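Side-chain contacts in 4-hydroxy-tetrahydrodipicolinate synthase (Methylacidiphilum fumariolicum SolV, PDB 6T3T), which probably catalyses the condensation of pyruvate with aspartate semialdehyde to 4-hydroxy-tetrahydrodipicolinate, a step of lysine biosynthesis by the diaminopimelate route: residues V204-N209 / V251-A256; S208-R213 / Y238-D243; L244-N249 / L279-T284. All coordinates share one frame; numbering follows the deposited sequence.

Contact 1. Residues V204-N209 / V251-A256; sequences VSVASN and VPVKTA
V206 presses a single methyl, CG1, obliquely against the branched side chain of V253, where the end of the last strand of a TIM barrel meets helix 251-259. The evidence is that CG1 of V206 approaches three V253 atoms almost evenly, CB at 3.7 Å, CG1 at 3.8 Å and CG2 at 3.9 Å, so the methyl seats over the fork rather than against one tip. The torsion of V206 accounts for this, because CG1 lies opposite the backbone N (chi1 175°), which carries it out of the turn toward the helix. V253 offers its second methyl to N209, whose CB lies 3.9 Å from V253 CG2. One valine thus takes up two residues three positions apart in the turn after the strand, at the closest backbone pair, V206 and V253, with CA atoms 7.3 Å apart.

N209 gives only its CB to this packing; its amide turns back instead. ND2 reaches V206 O at 2.9 Å, nearly in its own amide plane and on a lone pair of the carbonyl, and also binds A9 O of the first barrel strand. The turn also contains an ST motif, and D189 binds S205 OG as well as the backbone N of V206 and A207.

The V206 side chain lies about 4 Å (nearest atoms) from that of T45, a predicted pyruvate-binding residue, so the contact borders the predicted pyruvate site. Within the turn, S208 N donates to S205 OG at 2.9 Å, with an N-H...O angle of 157°.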
loop_
_atom_site.group_PDB
_atom_site.type_symbol
_atom_site.label_atom_id
_atom_site.label_comp_id
_atom_site.label_asym_id
_atom_site.label_seq_id
_atom_site.Cartn_x
_atom_site.Cartn_y
_atom_site.Cartn_z
ATOM N N VAL A 204 0.906 -25.462 3.575
ATOM C CA VAL A 204 -0.405 -25.787 3.053
ATOM C C VAL A 204 -0.407 -25.297 1.611
ATOM O O VAL A 204 -0.467 -24.088 1.353
ATOM C CB VAL A 204 -1.527 -25.146 3.876
ATOM C CG1 VAL A 204 -2.891 -25.562 3.310
ATOM C CG2 VAL A 204 -1.403 -25.537 5.355
ATOM N N SER A 205 -0.346 -26.239 0.680
ATOM C CA SER A 205 0.090 -25.999 -0.680
ATOM C C SER A 205 -1.062 -26.058 -1.671
ATOM O O SER A 205 -1.984 -26.862 -1.524
ATOM C CB SER A 205 1.147 -27.032 -1.073
ATOM O OG SER A 205 1.318 -27.054 -2.453
ATOM N N VAL A 206 -0.993 -25.191 -2.677
ATOM C CA VAL A 206 -1.846 -25.293 -3.852
ATOM C C VAL A 206 -1.190 -26.126 -4.927
ATOM O O VAL A 206 -1.847 -26.968 -5.531
ATOM C CB VAL A 206 -2.184 -23.896 -4.408
ATOM C CG1 VAL A 206 -2.999 -24.031 -5.727
ATOM C CG2 VAL A 206 -2.911 -23.066 -3.377
ATOM N N ALA A 207 0.112 -25.883 -5.179
ATOM C CA ALA A 207 0.796 -26.549 -6.287
ATOM C C ALA A 207 0.788 -28.064 -6.131
ATOM O O ALA A 207 0.799 -28.778 -7.135
ATOM C CB ALA A 207 2.248 -26.077 -6.392
ATOM N N SER A 208 0.763 -28.562 -4.885
ATOM C CA SER A 208 0.802 -29.992 -4.626
ATOM C C SER A 208 -0.418 -30.727 -5.170
ATOM O O SER A 208 -0.373 -31.956 -5.244
ATOM C CB SER A 208 0.932 -30.246 -3.124
ATOM O OG SER A 208 -0.135 -29.657 -2.392
ATOM N N ASN A 209 -1.488 -30.002 -5.529
ATOM C CA ASN A 209 -2.626 -30.577 -6.246
ATOM C C ASN A 209 -2.184 -31.207 -7.552
ATOM O O ASN A 209 -2.744 -32.222 -7.995
ATOM C CB ASN A 209 -3.656 -29.497 -6.564
ATOM C CG ASN A 209 -4.615 -29.246 -5.444
ATOM O OD1 ASN A 209 -5.497 -30.064 -5.163
ATOM N ND2 ASN A 209 -4.462 -28.091 -4.787
ATOM N N VAL A 251 -8.831 -20.645 -9.601
ATOM C CA VAL A 251 -9.071 -20.726 -11.044
ATOM C C VAL A 251 -7.884 -21.318 -11.789
ATOM O O VAL A 251 -8.094 -22.247 -12.590
ATOM C CB VAL A 251 -9.484 -19.355 -11.611
ATOM C CG1 VAL A 251 -9.713 -19.500 -13.097
ATOM C CG2 VAL A 251 -10.728 -18.822 -10.931
ATOM N N PRO A 252 -6.635 -20.856 -11.590
ATOM C CA PRO A 252 -5.515 -21.500 -12.316
ATOM C C PRO A 252 -5.325 -22.967 -11.960
ATOM O O PRO A 252 -5.185 -23.793 -12.869
ATOM C CB PRO A 252 -4.297 -20.645 -11.931
ATOM C CG PRO A 252 -4.876 -19.325 -11.514
ATOM C CD PRO A 252 -6.157 -19.700 -10.797
ATOM N N VAL A 253 -5.310 -23.326 -10.672
ATOM C CA VAL A 253 -5.052 -24.726 -10.345
ATOM C C VAL A 253 -6.197 -25.615 -10.829
ATOM O O VAL A 253 -5.970 -26.722 -11.319
ATOM C CB VAL A 253 -4.760 -24.927 -8.845
ATOM C CG1 VAL A 253 -6.017 -24.787 -7.959
ATOM C CG2 VAL A 253 -4.129 -26.288 -8.642
ATOM N N LYS A 254 -7.437 -25.144 -10.751
ATOM C CA LYS A 254 -8.507 -25.994 -11.268
ATOM C C LYS A 254 -8.458 -26.050 -12.798
ATOM O O LYS A 254 -8.737 -27.095 -13.392
ATOM C CB LYS A 254 -9.881 -25.521 -10.769
ATOM C CG LYS A 254 -11.038 -26.397 -11.283
ATOM C CD LYS A 254 -12.379 -26.008 -10.686
ATOM C CE LYS A 254 -12.671 -26.751 -9.398
ATOM N NZ LYS A 254 -14.128 -26.570 -9.073
ATOM N N THR A 255 -8.097 -24.941 -13.447
ATOM C CA THR A 255 -7.876 -24.946 -14.893
ATOM C C THR A 255 -6.762 -25.913 -15.287
ATOM O O THR A 255 -6.862 -26.615 -16.303
ATOM C CB THR A 255 -7.550 -23.531 -15.377
ATOM O OG1 THR A 255 -8.683 -22.683 -15.138
ATOM C CG2 THR A 255 -7.250 -23.537 -16.858
ATOM N N ALA A 256 -5.676 -25.940 -14.514
ATOM C CA ALA A 256 -4.582 -26.854 -14.827
ATOM C C ALA A 256 -5.029 -28.306 -14.704
ATOM O O ALA A 256 -4.801 -29.112 -15.609
ATOM C CB ALA A 256 -3.390 -26.571 -13.908
#

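Contact 2. Residues S208-R213 / Y238-D243; sequences SNLFPR and YPLFRD
The F211 ring meets L240 with its edge: CD2 of the leucine lies near the ring plane, 3.4 Å from F211 CE2 and equally 3.4 Å from F211 CD2. Equal distances to two neighbouring ring atoms place the methyl against the middle of that ring bond, and the closeness marks a tight fit. The other flat group is the guanidinium of R242, which takes no part in the leucine contact. One of its faces lies over P239 CA, 3.7 Å from the plane, while the carboxylate of D243 stands at its edge. R242 NH1 forms a salt bridge to D243 OD2 at 3.2 Å; the partner is nearly in the guanidinium plane but R242 NH1 sits well above that of the carboxylate (50°). D243 OD2 has a second partner in T285 OG1, and the carboxylate probably offsets the nearby like charges of R242 and K281.

L240 reaches the phenylalanine because its CG is set opposite the backbone N (chi1 -180°), which carries the branch off the helix toward the 208-213 turn. Its other methyl, CD1, makes a looser approach to L210 CD1 at 4.5 Å. The fork therefore faces two successive residues of the turn, with no polar bond between the segments.

F211 is the N-cap residue of helix 212-223, the helix that follows the last barrel strand, and L240 belongs to the far end of helix 227-243. Helix 276-295 packs on F211 through K290 and L293 and on L240 through T289, helix 251-259 receives L210, and Y238 OH, in the latter part of helix 227-243, is hydrogen-bonded to D169 OD1 of a second subunit.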
loop_
_atom_site.group_PDB
_atom_site.type_symbol
_atom_site.label_atom_id
_atom_site.label_comp_id
_atom_site.label_asym_id
_atom_site.label_seq_id
_atom_site.Cartn_x
_atom_site.Cartn_y
_atom_site.Cartn_z
ATOM N N SER A 208 0.763 -28.562 -4.885
ATOM C CA SER A 208 0.802 -29.992 -4.626
ATOM C C SER A 208 -0.418 -30.727 -5.170
ATOM O O SER A 208 -0.373 -31.956 -5.244
ATOM C CB SER A 208 0.932 -30.246 -3.124
ATOM O OG SER A 208 -0.135 -29.657 -2.392
ATOM N N ASN A 209 -1.488 -30.002 -5.529
ATOM C CA ASN A 209 -2.626 -30.577 -6.246
ATOM C C ASN A 209 -2.184 -31.207 -7.552
ATOM O O ASN A 209 -2.744 -32.222 -7.995
ATOM C CB ASN A 209 -3.656 -29.497 -6.564
ATOM C CG ASN A 209 -4.615 -29.246 -5.444
ATOM O OD1 ASN A 209 -5.497 -30.064 -5.163
ATOM N ND2 ASN A 209 -4.462 -28.091 -4.787
ATOM N N LEU A 210 -1.217 -30.571 -8.204
ATOM C CA LEU A 210 -0.706 -30.964 -9.499
ATOM C C LEU A 210 0.542 -31.810 -9.382
ATOM O O LEU A 210 0.647 -32.844 -10.052
ATOM C CB LEU A 210 -0.392 -29.722 -10.333
ATOM C CG LEU A 210 -1.561 -28.876 -10.846
ATOM C CD1 LEU A 210 -1.023 -27.520 -11.299
ATOM C CD2 LEU A 210 -2.334 -29.586 -12.006
ATOM N N PHE A 211 1.468 -31.403 -8.509
ATOM C CA PHE A 211 2.785 -32.029 -8.378
ATOM C C PHE A 211 3.032 -32.343 -6.907
ATOM O O PHE A 211 3.892 -31.726 -6.262
ATOM C CB PHE A 211 3.877 -31.132 -8.962
ATOM C CG PHE A 211 3.684 -30.830 -10.419
ATOM C CD1 PHE A 211 3.966 -31.791 -11.379
ATOM C CD2 PHE A 211 3.193 -29.592 -10.828
ATOM C CE1 PHE A 211 3.783 -31.527 -12.741
ATOM C CE2 PHE A 211 2.979 -29.315 -12.196
ATOM C CZ PHE A 211 3.292 -30.295 -13.157
ATOM N N PRO A 212 2.292 -33.310 -6.350
ATOM C CA PRO A 212 2.455 -33.636 -4.917
ATOM C C PRO A 212 3.853 -34.106 -4.540
ATOM O O PRO A 212 4.413 -33.631 -3.554
ATOM C CB PRO A 212 1.400 -34.744 -4.693
ATOM C CG PRO A 212 1.163 -35.327 -6.036
ATOM C CD PRO A 212 1.270 -34.155 -6.997
ATOM N N ARG A 213 4.447 -35.023 -5.293
ATOM C CA ARG A 213 5.780 -35.491 -4.909
ATOM C C ARG A 213 6.846 -34.408 -4.975
ATOM O O ARG A 213 7.634 -34.303 -4.020
ATOM C CB ARG A 213 6.218 -36.675 -5.767
ATOM C CG ARG A 213 6.165 -38.019 -5.114
ATOM C CD ARG A 213 6.921 -39.056 -5.937
ATOM N NE ARG A 213 7.596 -40.004 -5.084
ATOM C CZ ARG A 213 7.112 -41.212 -4.823
ATOM N NH1 ARG A 213 7.765 -42.026 -4.027
ATOM N NH2 ARG A 213 5.971 -41.599 -5.368
ATOM N N TYR A 238 9.303 -22.590 -9.567
ATOM C CA TYR A 238 8.902 -21.205 -9.305
ATOM C C TYR A 238 7.967 -20.601 -10.354
ATOM O O TYR A 238 6.986 -19.941 -9.963
ATOM C CB TYR A 238 10.138 -20.303 -9.116
ATOM C CG TYR A 238 9.665 -18.907 -8.821
ATOM C CD1 TYR A 238 9.072 -18.605 -7.597
ATOM C CD2 TYR A 238 9.686 -17.924 -9.794
ATOM C CE1 TYR A 238 8.577 -17.353 -7.338
ATOM C CE2 TYR A 238 9.198 -16.658 -9.542
ATOM C CZ TYR A 238 8.645 -16.381 -8.315
ATOM O OH TYR A 238 8.143 -15.126 -8.075
ATOM N N PRO A 239 8.209 -20.735 -11.664
ATOM C CA PRO A 239 7.248 -20.163 -12.624
ATOM C C PRO A 239 5.859 -20.770 -12.520
ATOM O O PRO A 239 4.860 -20.051 -12.695
ATOM C CB PRO A 239 7.902 -20.446 -13.978
ATOM C CG PRO A 239 9.398 -20.422 -13.647
ATOM C CD PRO A 239 9.444 -21.177 -12.347
ATOM N N LEU A 240 5.758 -22.058 -12.200
ATOM C CA LEU A 240 4.440 -22.623 -11.908
ATOM C C LEU A 240 3.831 -21.979 -10.661
ATOM O O LEU A 240 2.659 -21.590 -10.668
ATOM C CB LEU A 240 4.521 -24.148 -11.756
ATOM C CG LEU A 240 3.123 -24.752 -11.456
ATOM C CD1 LEU A 240 2.228 -24.756 -12.678
ATOM C CD2 LEU A 240 3.228 -26.144 -10.866
ATOM N N PHE A 241 4.623 -21.848 -9.579
ATOM C CA PHE A 241 4.122 -21.196 -8.367
ATOM C C PHE A 241 3.529 -19.832 -8.674
ATOM O O PHE A 241 2.496 -19.448 -8.106
ATOM C CB PHE A 241 5.226 -21.024 -7.333
ATOM C CG PHE A 241 5.687 -22.297 -6.698
ATOM C CD1 PHE A 241 4.939 -23.476 -6.813
ATOM C CD2 PHE A 241 6.872 -22.316 -5.986
ATOM C CE1 PHE A 241 5.386 -24.668 -6.227
ATOM C CE2 PHE A 241 7.340 -23.509 -5.394
ATOM C CZ PHE A 241 6.584 -24.688 -5.507
ATOM N N ARG A 242 4.216 -19.066 -9.531
ATOM C CA ARG A 242 3.771 -17.745 -9.961
ATOM C C ARG A 242 2.465 -17.819 -10.755
ATOM O O ARG A 242 1.503 -17.092 -10.474
ATOM C CB ARG A 242 4.900 -17.122 -10.793
ATOM C CG ARG A 242 4.939 -15.648 -11.072
ATOM C CD ARG A 242 5.941 -15.457 -12.258
ATOM N NE ARG A 242 5.578 -16.316 -13.407
ATOM C CZ ARG A 242 6.432 -16.877 -14.272
ATOM N NH1 ARG A 242 5.964 -17.643 -15.250
ATOM N NH2 ARG A 242 7.747 -16.684 -14.168
ATOM N N ASP A 243 2.414 -18.680 -11.767
ATOM C CA ASP A 243 1.245 -18.713 -12.632
ATOM C C ASP A 243 0.034 -19.392 -11.994
ATOM O O ASP A 243 -1.083 -19.207 -12.484
ATOM C CB ASP A 243 1.612 -19.371 -13.960
ATOM C CG ASP A 243 2.403 -18.439 -14.825
ATOM O OD1 ASP A 243 2.382 -17.233 -14.504
ATOM O OD2 ASP A 243 3.047 -18.878 -15.796
#

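Contact 3. Residues L244-N249 / L279-T284; sequences LMIETN and LEKLKT
I246 lays its terminal methyl, CD1, over the aliphatic base of K281, 3.7 Å from K281 CG and 3.9 Å from K281 CB. This joins the loop between helices 227-243 and 251-259 to the long helix 276-295, all part of the helical C-terminal region that follows the TIM barrel. The two side chains cross at a slant. I246 can reach over because its chain is stretched, with CG1 opposite the backbone N (chi1 -167°) and CD1 extending beyond. The lysine begins toward the loop but bends at its second torsion (chi2 68°), which sends NZ away from the isoleucine and toward R242, a like charge, beside the carboxylate of D243. Only the hydrocarbon base of K281 therefore serves the contact.

Deeper in, L244 and L282 meet more loosely, through CD2 of the first and CD1 of the second at 4.4 Å. The L244 CB starts off away from the helix, yet the branch swings back enough for CD2 to make this approach. Here the backbones are nearest, with the CA atoms of L244 and L282 7.5 Å apart, and both leucines are buried, whereas I246 and K281 are partly exposed.

The loop also has polar partners outside the helix segment. E247 OE2 accepts from N278 ND2 and from the backbone N of Q275, just ahead of the helix. T248 OG1 bonds N108 O of a third subunit, so the loop takes part in the tetramer as well as in its own chain. At its far end N249 ND2 is hydrogen-bonded to OG1 of T45, a predicted pyruvate-binding residue.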
loop_
_atom_site.group_PDB
_atom_site.type_symbol
_atom_site.label_atom_id
_atom_site.label_comp_id
_atom_site.label_asym_id
_atom_site.label_seq_id
_atom_site.Cartn_x
_atom_site.Cartn_y
_atom_site.Cartn_z
ATOM N N LEU A 244 0.203 -20.131 -10.900
ATOM C CA LEU A 244 -0.978 -20.600 -10.174
ATOM C C LEU A 244 -1.690 -19.477 -9.442
ATOM O O LEU A 244 -2.758 -19.729 -8.859
ATOM C CB LEU A 244 -0.589 -21.685 -9.181
ATOM C CG LEU A 244 -0.264 -23.017 -9.870
ATOM C CD1 LEU A 244 0.137 -24.032 -8.817
ATOM C CD2 LEU A 244 -1.460 -23.509 -10.686
ATOM N N MET A 245 -1.112 -18.257 -9.447
ATOM C CA MET A 245 -1.767 -17.043 -8.958
ATOM C C MET A 245 -1.971 -15.998 -10.056
ATOM O O MET A 245 -2.193 -14.829 -9.741
ATOM C CB MET A 245 -0.954 -16.410 -7.820
ATOM C CG MET A 245 -1.129 -17.084 -6.492
ATOM S SD MET A 245 -0.180 -16.315 -5.129
ATOM C CE MET A 245 1.467 -16.603 -5.698
ATOM N N ILE A 246 -1.931 -16.393 -11.331
ATOM C CA ILE A 246 -2.047 -15.424 -12.424
ATOM C C ILE A 246 -3.393 -14.700 -12.365
ATOM O O ILE A 246 -3.494 -13.525 -12.734
ATOM C CB ILE A 246 -1.811 -16.124 -13.781
ATOM C CG1 ILE A 246 -1.597 -15.114 -14.908
ATOM C CG2 ILE A 246 -2.949 -17.087 -14.114
ATOM C CD1 ILE A 246 -0.931 -15.732 -16.138
ATOM N N GLU A 247 -4.448 -15.400 -11.944
ATOM C CA GLU A 247 -5.680 -14.835 -11.409
ATOM C C GLU A 247 -5.965 -15.583 -10.109
ATOM O O GLU A 247 -5.228 -16.501 -9.740
ATOM C CB GLU A 247 -6.844 -14.927 -12.415
ATOM C CG GLU A 247 -6.535 -14.239 -13.771
ATOM C CD GLU A 247 -7.624 -14.416 -14.823
ATOM O OE1 GLU A 247 -8.815 -14.571 -14.461
ATOM O OE2 GLU A 247 -7.281 -14.430 -16.031
ATOM N N THR A 248 -7.035 -15.195 -9.409
ATOM C CA THR A 248 -7.258 -15.686 -8.051
ATOM C C THR A 248 -7.410 -17.206 -7.980
ATOM O O THR A 248 -8.219 -17.810 -8.695
ATOM C CB THR A 248 -8.481 -15.012 -7.423
ATOM O OG1 THR A 248 -8.572 -15.407 -6.043
ATOM C CG2 THR A 248 -9.772 -15.410 -8.133
ATOM N N ASN A 249 -6.579 -17.816 -7.141
ATOM C CA ASN A 249 -6.748 -19.198 -6.737
ATOM C C ASN A 249 -8.189 -19.422 -6.274
ATOM O O ASN A 249 -8.718 -18.601 -5.526
ATOM C CB ASN A 249 -5.753 -19.498 -5.614
ATOM C CG ASN A 249 -5.883 -20.901 -5.085
ATOM O OD1 ASN A 249 -5.720 -21.877 -5.813
ATOM N ND2 ASN A 249 -6.212 -21.011 -3.819
ATOM N N LEU A 279 -4.663 -17.984 -19.644
ATOM C CA LEU A 279 -4.802 -19.400 -19.942
ATOM C C LEU A 279 -3.608 -19.902 -20.744
ATOM O O LEU A 279 -3.053 -20.966 -20.447
ATOM C CB LEU A 279 -6.105 -19.647 -20.721
ATOM C CG LEU A 279 -6.437 -21.102 -21.140
ATOM C CD1 LEU A 279 -6.692 -21.948 -19.899
ATOM C CD2 LEU A 279 -7.635 -21.231 -22.099
ATOM N N GLU A 280 -3.199 -19.140 -21.773
ATOM C CA GLU A 280 -2.084 -19.580 -22.599
ATOM C C GLU A 280 -0.789 -19.596 -21.808
ATOM O O GLU A 280 0.018 -20.523 -21.944
ATOM C CB GLU A 280 -1.924 -18.679 -23.815
ATOM C CG GLU A 280 -0.674 -19.001 -24.639
ATOM C CD GLU A 280 -0.781 -20.343 -25.372
ATOM O OE1 GLU A 280 -1.902 -20.903 -25.438
ATOM O OE2 GLU A 280 0.256 -20.833 -25.885
ATOM N N LYS A 281 -0.553 -18.548 -21.021
ATOM C CA LYS A 281 0.620 -18.506 -20.163
ATOM C C LYS A 281 0.638 -19.701 -19.217
ATOM O O LYS A 281 1.668 -20.364 -19.064
ATOM C CB LYS A 281 0.639 -17.188 -19.385
ATOM C CG LYS A 281 1.748 -17.057 -18.366
ATOM C CD LYS A 281 3.093 -16.958 -19.052
ATOM C CE LYS A 281 4.236 -16.999 -18.045
ATOM N NZ LYS A 281 5.547 -17.297 -18.738
ATOM N N LEU A 282 -0.503 -19.987 -18.575
ATOM C CA LEU A 282 -0.588 -21.132 -17.672
ATOM C C LEU A 282 -0.287 -22.428 -18.420
ATOM O O LEU A 282 0.475 -23.275 -17.944
ATOM C CB LEU A 282 -1.979 -21.200 -17.012
ATOM C CG LEU A 282 -2.128 -22.436 -16.121
ATOM C CD1 LEU A 282 -1.094 -22.383 -14.963
ATOM C CD2 LEU A 282 -3.574 -22.614 -15.607
ATOM N N LYS A 283 -0.911 -22.606 -19.582
ATOM C CA LYS A 283 -0.695 -23.806 -20.383
ATOM C C LYS A 283 0.782 -23.977 -20.730
ATOM O O LYS A 283 1.351 -25.057 -20.569
ATOM C CB LYS A 283 -1.546 -23.715 -21.648
ATOM C CG LYS A 283 -1.459 -24.890 -22.591
ATOM C CD LYS A 283 -2.488 -24.700 -23.705
ATOM C CE LYS A 283 -2.585 -25.914 -24.605
ATOM N NZ LYS A 283 -3.858 -25.871 -25.407
ATOM N N THR A 284 1.422 -22.915 -21.218
ATOM C CA THR A 284 2.826 -23.046 -21.575
ATOM C C THR A 284 3.689 -23.292 -20.337
ATOM O O THR A 284 4.592 -24.137 -20.378
ATOM C CB THR A 284 3.302 -21.820 -22.368
ATOM O OG1 THR A 284 3.178 -20.655 -21.564
ATOM C CG2 THR A 284 2.469 -21.623 -23.624
#

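In the fold
From the N terminus the chain builds eight parallel barrel strands, and contacts 1 and 2 both start around the end of the last, 202-205, sharing S208 and N209. Contact 2 closes first, after helix 212-223, on helix 227-243, within the longer loop that contact 1 closes. Contact 3 opens just after contact 2 has closed, in series with it, but crosses contact 1. All three touch: A256 CB lies 3.6 Å from L210 CD1, P252 CG 3.4 Å from E247 O, and L210 CD1 4.1 Å from L244 CD2. Contacts 1 and 2 tie the turn after the last strand to helices 251-259 and 227-243, and contact 3 ties the loop between those two helices to helix 276-295.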